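Local coordinates for protein COBE (Pseudomonas aeruginosa, PDB 2W6K) that takes part in the cobalamin (vitamin B12) biosynthetic pathway and is related to the C-terminal domain of CbiG, at residues 11-16 and 109-114; 45-50 and 68-73; 119-124 and 134-139; 77-82 and 103-108. All coordinates share one frame; numbering follows the deposited sequence.

Interaction 1 of 4, residues 11-16 and 109-114; sequences LLIAGI and ALAERL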
loop_
_atom_site.group_PDB
_atom_site.type_symbol
_atom_site.label_atom_id
_atom_site.label_comp_id
_atom_site.label_asym_id
_atom_site.label_seq_id
_atom_site.Cartn_x
_atom_site.Cartn_y
_atom_site.Cartn_z
ATOM N N LEU A 11 2.241 -12.432 -0.587
ATOM C CA LEU A 11 1.419 -11.329 -0.148
ATOM C C LEU A 11 1.420 -10.141 -1.084
ATOM O O LEU A 11 2.419 -9.827 -1.730
ATOM C CB LEU A 11 1.678 -10.934 1.297
ATOM C CG LEU A 11 2.972 -10.479 1.901
ATOM C CD1 LEU A 11 3.075 -8.977 1.823
ATOM C CD2 LEU A 11 2.923 -10.933 3.340
ATOM N N LEU A 12 0.267 -9.497 -1.145
ATOM C CA LEU A 12 0.083 -8.368 -2.028
ATOM C C LEU A 12 -0.562 -7.276 -1.190
ATOM O O LEU A 12 -1.647 -7.480 -0.608
ATOM C CB LEU A 12 -0.851 -8.770 -3.150
ATOM C CG LEU A 12 -1.197 -7.630 -4.116
ATOM C CD1 LEU A 12 0.034 -7.151 -4.904
ATOM C CD2 LEU A 12 -2.316 -8.123 -5.043
ATOM N N ILE A 13 0.106 -6.126 -1.137
ATOM C CA ILE A 13 -0.327 -5.020 -0.296
ATOM C C ILE A 13 -0.642 -3.815 -1.157
ATOM O O ILE A 13 0.130 -3.506 -2.054
ATOM C CB ILE A 13 0.775 -4.599 0.681
ATOM C CG1 ILE A 13 1.211 -5.771 1.597
ATOM C CG2 ILE A 13 0.352 -3.387 1.525
ATOM C CD1 ILE A 13 0.070 -6.346 2.434
ATOM N N ALA A 14 -1.730 -3.124 -0.843
ATOM C CA ALA A 14 -2.010 -1.845 -1.536
ATOM C C ALA A 14 -1.788 -0.705 -0.564
ATOM O O ALA A 14 -2.440 -0.681 0.471
ATOM C CB ALA A 14 -3.431 -1.810 -2.039
ATOM N N GLY A 15 -0.905 0.245 -0.914
ATOM C CA GLY A 15 -0.675 1.437 -0.115
ATOM C C GLY A 15 -1.508 2.563 -0.695
ATOM O O GLY A 15 -1.662 2.661 -1.925
ATOM N N ILE A 16 -2.100 3.377 0.174
ATOM C CA ILE A 16 -3.049 4.400 -0.300
ATOM C C ILE A 16 -2.771 5.720 0.398
ATOM O O ILE A 16 -2.611 5.748 1.612
ATOM C CB ILE A 16 -4.522 3.985 0.003
ATOM C CG1 ILE A 16 -4.859 2.664 -0.700
ATOM C CG2 ILE A 16 -5.510 5.149 -0.420
ATOM C CD1 ILE A 16 -6.321 2.123 -0.499
ATOM N N ALA A 109 6.430 -0.899 3.350
ATOM C CA ALA A 109 6.566 -1.059 4.816
ATOM C C ALA A 109 5.719 -2.178 5.369
ATOM O O ALA A 109 6.233 -3.045 6.093
ATOM C CB ALA A 109 6.284 0.264 5.544
ATOM N N LEU A 110 4.437 -2.203 5.003
ATOM C CA LEU A 110 3.549 -3.227 5.501
ATOM C C LEU A 110 3.923 -4.596 4.928
ATOM O O LEU A 110 3.890 -5.597 5.652
ATOM C CB LEU A 110 2.080 -2.892 5.208
ATOM C CG LEU A 110 1.074 -3.862 5.826
ATOM C CD1 LEU A 110 1.215 -3.862 7.384
ATOM C CD2 LEU A 110 -0.340 -3.526 5.428
ATOM N N ALA A 111 4.268 -4.658 3.644
ATOM C CA ALA A 111 4.597 -5.959 3.038
ATOM C C ALA A 111 5.774 -6.597 3.770
ATOM O O ALA A 111 5.749 -7.793 4.075
ATOM C CB ALA A 111 4.917 -5.807 1.556
ATOM N N GLU A 112 6.774 -5.787 4.085
ATOM C CA GLU A 112 8.000 -6.310 4.741
ATOM C C GLU A 112 7.744 -6.719 6.176
ATOM O O GLU A 112 8.350 -7.686 6.652
ATOM C CB GLU A 112 9.161 -5.313 4.641
ATOM C CG GLU A 112 9.587 -5.087 3.200
ATOM C CD GLU A 112 10.953 -4.441 3.046
ATOM O OE1 GLU A 112 11.426 -3.822 4.016
ATOM O OE2 GLU A 112 11.511 -4.540 1.926
ATOM N N ARG A 113 6.863 -5.990 6.872
ATOM C CA ARG A 113 6.479 -6.326 8.247
ATOM C C ARG A 113 5.652 -7.578 8.404
ATOM O O ARG A 113 5.901 -8.361 9.339
ATOM C CB ARG A 113 5.777 -5.148 8.936
ATOM C CG ARG A 113 6.789 -4.175 9.368
ATOM C CD ARG A 113 6.322 -2.774 9.590
ATOM N NE ARG A 113 7.513 -2.049 9.993
ATOM C CZ ARG A 113 8.490 -1.681 9.168
ATOM N NH1 ARG A 113 9.550 -1.063 9.659
ATOM N NH2 ARG A 113 8.415 -1.925 7.857
ATOM N N LEU A 114 4.661 -7.760 7.529
ATOM C CA LEU A 114 3.875 -8.984 7.514
ATOM C C LEU A 114 4.683 -10.152 6.976
ATOM O O LEU A 114 4.510 -11.286 7.454
ATOM C CB LEU A 114 2.578 -8.820 6.698
ATOM C CG LEU A 114 1.578 -7.801 7.238
ATOM C CD1 LEU A 114 0.443 -7.543 6.207
ATOM C CD2 LEU A 114 1.024 -8.184 8.629
#
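Leu11 and Ile13 meet Leu110, Ala111 and Leu114 through aliphatic branches, with no flat group between them. The guanidinium of Arg113, whose side chain does not reach the strand, has the carbonyl oxygen of Ala109 at its edge and in its plane. The bond from Arg113 NH2 to Ala109 O is 3.0 Å long. The same oxygen accepts the backbone N of Arg113, which arrives from the opposite face of the carbonyl plane. Arg113 NH2 also bonds to the hydroxyl of Tyr82.

Across the contact, Ala111 is where the helix backbone comes closest; its CA is 6.0 Å from the CA of Ile13. Leu11 CD1 lies 3.6 Å from Ala111 CA, and Ile13 CG1 lies 3.7 Å from Ala111 CB. Chi1 of -59° sets Ile13 CG1 on Ala111 and CG2 toward Leu110. Chi2 then turns CD1 to Leu114 CD1, 4.0 Å away. Ile13 CG2 meets Leu110 CD2, also at 4.0 Å, and the two side chains cross at about a right angle. Leu11 CD2 rests on Leu114 CB at the exposed margin.

No hydrogen bond joins the two segments. The strand and helix axes come within 8.2 Å and run roughly antiparallel. Leu12, Ala14 and Ile16 point to the other face of the sheet, against helix 24-37. A central strand with helices on both faces is typical of a three-layer alpha/beta/alpha sandwich.

Interaction 2 of 4, residues 45-50 and 68-73; sequences LDALAS and ERPVHF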
loop_
_atom_site.group_PDB
_atom_site.type_symbol
_atom_site.label_atom_id
_atom_site.label_comp_id
_atom_site.label_asym_id
_atom_site.label_seq_id
_atom_site.Cartn_x
_atom_site.Cartn_y
_atom_site.Cartn_z
ATOM N N LEU A 45 -5.636 -9.296 -2.912
ATOM C CA LEU A 45 -5.112 -8.381 -1.895
ATOM C C LEU A 45 -5.151 -8.987 -0.514
ATOM O O LEU A 45 -6.178 -9.527 -0.115
ATOM C CB LEU A 45 -5.997 -7.140 -1.814
ATOM C CG LEU A 45 -5.736 -5.895 -2.612
ATOM C CD1 LEU A 45 -6.562 -4.795 -1.956
ATOM C CD2 LEU A 45 -4.246 -5.534 -2.626
ATOM N N ASP A 46 -4.072 -8.823 0.238
ATOM C CA ASP A 46 -4.014 -9.222 1.638
ATOM C C ASP A 46 -4.360 -8.107 2.628
ATOM O O ASP A 46 -4.962 -8.373 3.667
ATOM C CB ASP A 46 -2.663 -9.808 1.955
ATOM C CG ASP A 46 -2.423 -11.096 1.203
ATOM O OD1 ASP A 46 -3.025 -12.125 1.587
ATOM O OD2 ASP A 46 -1.662 -11.077 0.226
ATOM N N ALA A 47 -3.965 -6.867 2.337
ATOM C CA ALA A 47 -4.189 -5.780 3.300
ATOM C C ALA A 47 -4.039 -4.440 2.616
ATOM O O ALA A 47 -3.442 -4.362 1.540
ATOM C CB ALA A 47 -3.182 -5.867 4.409
ATOM N N LEU A 48 -4.522 -3.393 3.284
ATOM C CA LEU A 48 -4.314 -2.038 2.801
ATOM C C LEU A 48 -3.368 -1.363 3.794
ATOM O O LEU A 48 -3.316 -1.749 4.973
ATOM C CB LEU A 48 -5.612 -1.242 2.790
ATOM C CG LEU A 48 -6.824 -1.828 2.053
ATOM C CD1 LEU A 48 -7.972 -0.968 2.379
ATOM C CD2 LEU A 48 -6.527 -1.836 0.541
ATOM N N ALA A 49 -2.600 -0.383 3.321
ATOM C CA ALA A 49 -1.664 0.326 4.206
ATOM C C ALA A 49 -1.731 1.808 3.945
ATOM O O ALA A 49 -1.901 2.216 2.813
ATOM C CB ALA A 49 -0.230 -0.152 3.987
ATOM N N SER A 50 -1.586 2.604 5.006
ATOM C CA SER A 50 -1.466 4.051 4.836
ATOM C C SER A 50 -0.676 4.623 5.991
ATOM O O SER A 50 -0.080 3.905 6.763
ATOM C CB SER A 50 -2.849 4.735 4.703
ATOM O OG SER A 50 -2.716 6.075 4.246
ATOM N N GLU A 68 -13.414 -6.825 3.556
ATOM C CA GLU A 68 -13.206 -7.777 4.669
ATOM C C GLU A 68 -11.720 -8.106 4.901
ATOM O O GLU A 68 -11.345 -9.267 5.161
ATOM C CB GLU A 68 -14.039 -9.057 4.462
ATOM C CG GLU A 68 -15.466 -8.758 4.056
ATOM C CD GLU A 68 -16.387 -9.964 4.111
ATOM O OE1 GLU A 68 -16.060 -11.034 3.535
ATOM O OE2 GLU A 68 -17.459 -9.824 4.730
ATOM N N ARG A 69 -10.889 -7.059 4.833
ATOM C CA ARG A 69 -9.442 -7.158 4.852
ATOM C C ARG A 69 -8.949 -5.968 5.688
ATOM O O ARG A 69 -9.589 -4.900 5.698
ATOM C CB ARG A 69 -8.911 -6.995 3.424
ATOM C CG ARG A 69 -7.950 -8.071 2.892
ATOM C CD ARG A 69 -8.604 -9.243 2.097
ATOM N NE ARG A 69 -9.780 -8.920 1.266
ATOM C CZ ARG A 69 -9.831 -8.975 -0.063
ATOM N NH1 ARG A 69 -8.752 -9.306 -0.796
ATOM N NH2 ARG A 69 -10.967 -8.663 -0.668
ATOM N N PRO A 70 -7.826 -6.130 6.377
ATOM C CA PRO A 70 -7.410 -5.077 7.257
ATOM C C PRO A 70 -6.758 -3.877 6.581
ATOM O O PRO A 70 -6.158 -4.023 5.512
ATOM C CB PRO A 70 -6.342 -5.763 8.124
ATOM C CG PRO A 70 -5.771 -6.746 7.269
ATOM C CD PRO A 70 -6.919 -7.285 6.475
ATOM N N VAL A 71 -6.856 -2.721 7.252
ATOM C CA VAL A 71 -6.061 -1.528 6.923
ATOM C C VAL A 71 -5.175 -1.188 8.119
ATOM O O VAL A 71 -5.645 -1.170 9.278
ATOM C CB VAL A 71 -6.928 -0.303 6.470
ATOM C CG1 VAL A 71 -7.953 0.083 7.553
ATOM C CG2 VAL A 71 -6.042 0.900 6.095
ATOM N N HIS A 72 -3.891 -0.996 7.819
ATOM C CA HIS A 72 -2.853 -0.707 8.799
ATOM C C HIS A 72 -2.378 0.689 8.558
ATOM O O HIS A 72 -2.116 1.067 7.414
ATOM C CB HIS A 72 -1.678 -1.665 8.623
ATOM C CG HIS A 72 -2.023 -3.096 8.881
ATOM N ND1 HIS A 72 -1.750 -3.728 10.077
ATOM C CD2 HIS A 72 -2.624 -4.019 8.096
ATOM C CE1 HIS A 72 -2.157 -4.986 10.008
ATOM N NE2 HIS A 72 -2.691 -5.186 8.817
ATOM N N PHE A 73 -2.246 1.447 9.638
ATOM C CA PHE A 73 -1.716 2.796 9.575
ATOM C C PHE A 73 -0.355 2.813 10.229
ATOM O O PHE A 73 -0.214 2.460 11.423
ATOM C CB PHE A 73 -2.687 3.751 10.249
ATOM C CG PHE A 73 -4.029 3.805 9.575
ATOM C CD1 PHE A 73 -4.242 4.648 8.483
ATOM C CD2 PHE A 73 -5.070 2.996 10.031
ATOM C CE1 PHE A 73 -5.477 4.693 7.852
ATOM C CE2 PHE A 73 -6.318 3.033 9.409
ATOM C CZ PHE A 73 -6.528 3.876 8.322
#
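Leu48, Ala49 and Ser50 pair with Val71, His72 and Phe73 as parallel neighbours in the sheet. The two strands and helix 58-67 form a beta-alpha-beta unit, and strand 71-74 is the outermost strand on this side.

Backbone bonds set the register. Leu48 N gives a bond of 2.8 Å to Pro70 O. Leu48 O then accepts His72 N, and His72 O accepts Ser50 N at 2.9 Å, so partners alternate as expected for parallel strands. CA-H groups of Val71, Ala49 and Phe73 add weaker contacts to carbonyl oxygens.

Apolar contacts fall on both faces. Leu48 CB meets Val71 CG2 at 4.0 Å on the face covered by helix 58-67. Val71 CG2 is anti to the backbone N, and that turns it to Leu48. On the same face, Ser50 CB lies beside CD1 of the Phe73 ring, which is set obliquely to it. On the other face Ala47 CB touches Pro70 CG. Helix 102-115 covers Ala49 and part of His72 there.

One ring-edge contact is polar. Leu48 O lies at the edge of the His72 ring, in plane.

Polar side chains tie the ends. Asp46 OD2 accepts Leu12 N, and Ser50 OG bonds to Ile16 O, both on strand 12-18 or at its start. Arg69 bends at chi2 and chi3 toward the loop that leads into strand 47-51. Its NE bonds to Leu67 O, and its NH1 to Leu42 O. Arg69 NH1 also donates a hydrogen bond of 2.7 Å to Leu45 O, which lies at the edge of the guanidinium and in its plane.

Interaction 3 of 4, residues 119-124 and 134-139; sequences ADLLGA and ALARLL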
loop_
_atom_site.group_PDB
_atom_site.type_symbol
_atom_site.label_atom_id
_atom_site.label_comp_id
_atom_site.label_asym_id
_atom_site.label_seq_id
_atom_site.Cartn_x
_atom_site.Cartn_y
_atom_site.Cartn_z
ATOM N N ALA A 119 10.415 -6.579 0.184
ATOM C CA ALA A 119 9.312 -6.408 -0.743
ATOM C C ALA A 119 9.725 -5.471 -1.896
ATOM O O ALA A 119 10.715 -4.727 -1.785
ATOM C CB ALA A 119 8.077 -5.880 -0.012
ATOM N N ASP A 120 8.984 -5.548 -2.996
ATOM C CA ASP A 120 9.226 -4.709 -4.171
ATOM C C ASP A 120 7.903 -4.101 -4.610
ATOM O O ASP A 120 6.843 -4.745 -4.549
ATOM C CB ASP A 120 9.825 -5.555 -5.314
ATOM C CG ASP A 120 11.347 -5.660 -5.258
ATOM O OD1 ASP A 120 11.998 -5.086 -4.354
ATOM O OD2 ASP A 120 11.903 -6.319 -6.161
ATOM N N LEU A 121 7.948 -2.864 -5.087
ATOM C CA LEU A 121 6.769 -2.316 -5.713
ATOM C C LEU A 121 6.562 -2.959 -7.066
ATOM O O LEU A 121 7.525 -3.217 -7.780
ATOM C CB LEU A 121 6.955 -0.821 -5.900
ATOM C CG LEU A 121 6.973 -0.016 -4.594
ATOM C CD1 LEU A 121 7.644 1.341 -4.787
ATOM C CD2 LEU A 121 5.542 0.148 -4.108
ATOM N N LEU A 122 5.305 -3.197 -7.416
ATOM C CA LEU A 122 4.951 -3.757 -8.745
ATOM C C LEU A 122 5.187 -2.744 -9.845
ATOM O O LEU A 122 5.440 -3.094 -11.019
ATOM C CB LEU A 122 3.489 -4.201 -8.727
ATOM C CG LEU A 122 3.274 -5.588 -8.124
ATOM C CD1 LEU A 122 3.534 -5.610 -6.648
ATOM C CD2 LEU A 122 1.845 -5.962 -8.442
ATOM N N GLY A 123 5.131 -1.468 -9.470
ATOM C CA GLY A 123 5.287 -0.382 -10.418
ATOM C C GLY A 123 5.115 0.922 -9.700
ATOM O O GLY A 123 4.763 0.942 -8.515
ATOM N N ALA A 124 5.327 2.027 -10.408
ATOM C CA ALA A 124 5.001 3.332 -9.881
ATOM C C ALA A 124 3.519 3.432 -9.473
ATOM O O ALA A 124 2.646 2.801 -10.077
ATOM C CB ALA A 124 5.317 4.394 -10.935
ATOM N N ALA A 134 -0.467 2.344 -4.587
ATOM C CA ALA A 134 0.680 1.551 -5.048
ATOM C C ALA A 134 0.546 0.118 -4.563
ATOM O O ALA A 134 -0.083 -0.141 -3.549
ATOM C CB ALA A 134 1.992 2.139 -4.561
ATOM N N LEU A 135 1.201 -0.783 -5.258
ATOM C CA LEU A 135 1.129 -2.214 -4.905
ATOM C C LEU A 135 2.512 -2.751 -4.609
ATOM O O LEU A 135 3.459 -2.459 -5.326
ATOM C CB LEU A 135 0.480 -3.026 -6.043
ATOM C CG LEU A 135 -0.900 -2.566 -6.538
ATOM C CD1 LEU A 135 -1.285 -3.415 -7.768
ATOM C CD2 LEU A 135 -1.913 -2.718 -5.414
ATOM N N ALA A 136 2.625 -3.538 -3.547
ATOM C CA ALA A 136 3.901 -4.167 -3.225
ATOM C C ALA A 136 3.692 -5.649 -3.012
ATOM O O ALA A 136 2.656 -6.088 -2.508
ATOM C CB ALA A 136 4.548 -3.528 -1.976
ATOM N N ARG A 137 4.699 -6.424 -3.404
ATOM C CA ARG A 137 4.660 -7.874 -3.280
ATOM C C ARG A 137 5.938 -8.411 -2.641
ATOM O O ARG A 137 7.034 -7.910 -2.893
ATOM C CB ARG A 137 4.443 -8.522 -4.649
ATOM C CG ARG A 137 5.268 -7.904 -5.766
ATOM C CD ARG A 137 5.874 -8.973 -6.661
ATOM N NE ARG A 137 7.024 -8.472 -7.408
ATOM C CZ ARG A 137 7.048 -8.318 -8.729
ATOM N NH1 ARG A 137 5.982 -8.627 -9.453
ATOM N NH2 ARG A 137 8.138 -7.855 -9.324
ATOM N N LEU A 138 5.780 -9.436 -1.812
ATOM C CA LEU A 138 6.878 -10.081 -1.147
ATOM C C LEU A 138 7.695 -10.794 -2.214
ATOM O O LEU A 138 7.193 -11.679 -2.922
ATOM C CB LEU A 138 6.340 -11.049 -0.102
ATOM C CG LEU A 138 7.299 -11.460 1.008
ATOM C CD1 LEU A 138 7.749 -10.259 1.870
ATOM C CD2 LEU A 138 6.641 -12.524 1.845
ATOM N N LEU A 139 8.938 -10.348 -2.335
ATOM C CA LEU A 139 9.878 -10.734 -3.380
ATOM C C LEU A 139 10.592 -12.021 -3.002
ATOM O O LEU A 139 11.538 -11.977 -2.206
ATOM C CB LEU A 139 10.926 -9.623 -3.491
ATOM C CG LEU A 139 11.629 -9.156 -4.761
ATOM C CD1 LEU A 139 13.014 -8.656 -4.370
ATOM C CD2 LEU A 139 11.736 -10.212 -5.859
HETATM O O HOH W 1 2.295 -0.121 -7.712
#
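Asp120 and Arg137 face each other as the hydrogen-bonded pair of an antiparallel beta hairpin, formed by strands 119-127 and 131-138 at the edge of the sheet. Asp120 N binds Arg137 O at 3.1 Å, and Arg137 N binds Asp120 O. Leu122 N continues the ladder to Leu135 O at 2.9 Å.

The two charged side chains leave on the same face but do not touch. Asp120 OD2 stays 5.2 Å from Arg137 NH2, so any attraction is probably modest. The carboxylate of Asp120 instead lies aslant the end of Leu139, with Asp120 CG 3.5 Å from Leu139 CD1.

Leu122 crosses its partners obliquely. Its CG is beside the backbone N (chi1 -83°), and its branches lie over the opposite strand. Leu122 CD2 sits 4.0 Å from Leu135 CB. Its other branch leans on the aliphatic part of Arg137, but too closely for its exact position to be trusted.

Ala119, Leu121 and Ala136 occupy the other face, against helix 102-115. There Leu121 CD2 reaches Ala134 CB at 4.1 Å. Leu135 turns to helix 24-37 instead, so a second helix meets the hairpin at that residue.

At Gly123 the direct ladder is interrupted. A water bridges the strands, accepting from Leu135 N at 2.8 Å and donating to Gly123 O at 2.8 Å.

Interaction 4 of 4, residues 77-82 and 103-108; sequences AVLHDY and AEAAAL. With SO4 (sulfate ion), chain B.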
loop_
_atom_site.group_PDB
_atom_site.type_symbol
_atom_site.label_atom_id
_atom_site.label_comp_id
_atom_site.label_asym_id
_atom_site.label_seq_id
_atom_site.Cartn_x
_atom_site.Cartn_y
_atom_site.Cartn_z
ATOM N N ALA A 77 7.674 7.766 10.817
ATOM C CA ALA A 77 9.098 7.419 10.925
ATOM C C ALA A 77 9.396 6.068 10.276
ATOM O O ALA A 77 10.475 5.874 9.711
ATOM C CB ALA A 77 9.549 7.447 12.392
ATOM N N VAL A 78 8.429 5.150 10.327
ATOM C CA VAL A 78 8.578 3.870 9.652
ATOM C C VAL A 78 8.632 4.043 8.131
ATOM O O VAL A 78 9.485 3.459 7.469
ATOM C CB VAL A 78 7.449 2.859 10.011
ATOM C CG1 VAL A 78 7.542 1.639 9.124
ATOM C CG2 VAL A 78 7.523 2.457 11.508
ATOM N N LEU A 79 7.704 4.825 7.590
ATOM C CA LEU A 79 7.639 5.093 6.140
ATOM C C LEU A 79 8.926 5.726 5.633
ATOM O O LEU A 79 9.390 5.417 4.540
ATOM C CB LEU A 79 6.434 5.986 5.807
ATOM C CG LEU A 79 5.054 5.382 6.177
ATOM C CD1 LEU A 79 3.943 6.035 5.353
ATOM C CD2 LEU A 79 4.980 3.842 6.044
ATOM N N HIS A 80 9.522 6.589 6.453
ATOM C CA HIS A 80 10.778 7.253 6.094
ATOM C C HIS A 80 11.918 6.287 5.751
ATOM O O HIS A 80 12.762 6.599 4.889
ATOM C CB HIS A 80 11.215 8.196 7.208
ATOM C CG HIS A 80 12.544 8.825 6.953
ATOM N ND1 HIS A 80 12.720 9.818 6.019
ATOM C CD2 HIS A 80 13.766 8.583 7.483
ATOM C CE1 HIS A 80 13.994 10.169 5.984
ATOM N NE2 HIS A 80 14.651 9.434 6.862
ATOM N N ASP A 81 11.954 5.130 6.419
ATOM C CA ASP A 81 12.940 4.086 6.130
ATOM C C ASP A 81 12.985 3.683 4.644
ATOM O O ASP A 81 13.987 3.132 4.186
ATOM C CB ASP A 81 12.674 2.840 6.969
ATOM C CG ASP A 81 13.114 2.984 8.430
ATOM O OD1 ASP A 81 13.883 3.916 8.760
ATOM O OD2 ASP A 81 12.704 2.124 9.242
ATOM N N TYR A 82 11.909 3.969 3.905
ATOM C CA TYR A 82 11.742 3.493 2.516
ATOM C C TYR A 82 11.958 4.588 1.459
ATOM O O TYR A 82 11.882 4.331 0.254
ATOM C CB TYR A 82 10.363 2.810 2.361
ATOM C CG TYR A 82 10.267 1.542 3.186
ATOM C CD1 TYR A 82 10.662 0.313 2.646
ATOM C CD2 TYR A 82 9.849 1.577 4.519
ATOM C CE1 TYR A 82 10.617 -0.842 3.389
ATOM C CE2 TYR A 82 9.816 0.420 5.285
ATOM C CZ TYR A 82 10.188 -0.788 4.706
ATOM O OH TYR A 82 10.155 -1.966 5.421
ATOM N N ALA A 103 1.639 6.287 -0.508
ATOM C CA ALA A 103 1.169 5.014 -1.106
ATOM C C ALA A 103 2.323 4.037 -1.292
ATOM O O ALA A 103 2.225 2.855 -0.950
ATOM C CB ALA A 103 0.485 5.281 -2.437
ATOM N N GLU A 104 3.415 4.514 -1.879
ATOM C CA GLU A 104 4.547 3.636 -2.170
ATOM C C GLU A 104 5.246 3.165 -0.877
ATOM O O GLU A 104 5.501 1.974 -0.696
ATOM C CB GLU A 104 5.520 4.335 -3.112
ATOM C CG GLU A 104 4.902 4.529 -4.464
ATOM C CD GLU A 104 5.805 5.178 -5.501
ATOM O OE1 GLU A 104 6.890 5.650 -5.137
ATOM O OE2 GLU A 104 5.372 5.226 -6.686
ATOM N N ALA A 105 5.501 4.098 0.027
ATOM C CA ALA A 105 6.187 3.754 1.290
ATOM C C ALA A 105 5.354 2.860 2.166
ATOM O O ALA A 105 5.900 1.932 2.750
ATOM C CB ALA A 105 6.611 5.005 2.056
ATOM N N ALA A 106 4.037 3.098 2.233
ATOM C CA ALA A 106 3.174 2.285 3.122
ATOM C C ALA A 106 3.044 0.854 2.582
ATOM O O ALA A 106 3.051 -0.124 3.351
ATOM C CB ALA A 106 1.810 2.924 3.340
ATOM N N ALA A 107 2.978 0.736 1.263
ATOM C CA ALA A 107 2.905 -0.577 0.625
ATOM C C ALA A 107 4.151 -1.413 0.954
ATOM O O ALA A 107 4.030 -2.555 1.415
ATOM C CB ALA A 107 2.684 -0.444 -0.896
ATOM N N LEU A 108 5.337 -0.842 0.731
ATOM C CA LEU A 108 6.577 -1.532 1.001
ATOM C C LEU A 108 6.679 -1.887 2.487
ATOM O O LEU A 108 7.003 -3.034 2.832
ATOM C CB LEU A 108 7.752 -0.654 0.583
ATOM C CG LEU A 108 7.999 -0.566 -0.921
ATOM C CD1 LEU A 108 9.016 0.536 -1.173
ATOM C CD2 LEU A 108 8.490 -1.932 -1.440
HETATM S S SO4 B . 1.137 9.737 -2.193
HETATM O O1 SO4 B . 0.243 10.700 -2.913
HETATM O O2 SO4 B . 1.666 10.374 -0.995
HETATM O O3 SO4 B . 2.226 9.401 -3.087
HETATM O O4 SO4 B . 0.365 8.579 -1.844
#
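Leu79 and Tyr82 pack on Ala105, Ala106 and Leu108, joining segment 77-82, which includes most of the short helix 76-80, to helix 102-115.

The aliphatic contacts come first. Leu79 CB lies 3.9 Å from Ala105 CB. The far end of Leu79 goes further, with CD2 3.8 Å from Ala106 CA. The small alanines let the two backbones approach closely, and the CA atoms of Leu79 and Ala105 are 5.2 Å apart.

The aromatic contact belongs to Tyr82. Leu108 C lies over one face of its ring, offset toward the rim. Leu108 CB is 3.7 Å from Tyr82 CD1, and the two side chains meet at a slant. Leu79 O sits at the ring edge, in plane, and accepts Tyr82 N. Tyr82 CG points away from its carbonyl carbon (chi1 -66°), which places the ring against the helix.

Polar contacts lie at the ends. Tyr82 OH bonds to Glu112 OE1, one turn further along helix 102-115. At the helix start, Ala103 N gives a 2.9 Å bond to O4 of a sulfate ion. Val102 N, Ser101 OG and Lys125 NZ also hold it.

No hydrogen bond crosses between the segments, so apolar packing makes the contact and the tyrosine hydroxyl adds a polar anchor. The sulfate probably comes from the crystallisation liquor. Its setting of helix N-terminal N-H groups and a lysine implies a site favourable to anions.

Overall arrangement
Interactions 1, 2 and 3 share one sheet, in which strand 12-18 lies between strands 47-51 and 131-138. Interaction 1 meets interaction 2 through Ile16 O and Ser50 OG, 2.7 Å apart. It meets interaction 3 through Gly15 N and Ala134 O, 2.8 Å apart. Interactions 2 and 3 lie on opposite sides of the chain's centre, with their own centres about 15 Å apart. Helix 102-115 serves both interaction 1 and interaction 4. Tyr82 OH links these two through Glu112 OE1 at 2.7 Å. Ala49 CB of interaction 2 packs on Ala106 O of interaction 4. The helix whose start binds the sulfate thus packs on strand 12-18 further along, in interaction 1.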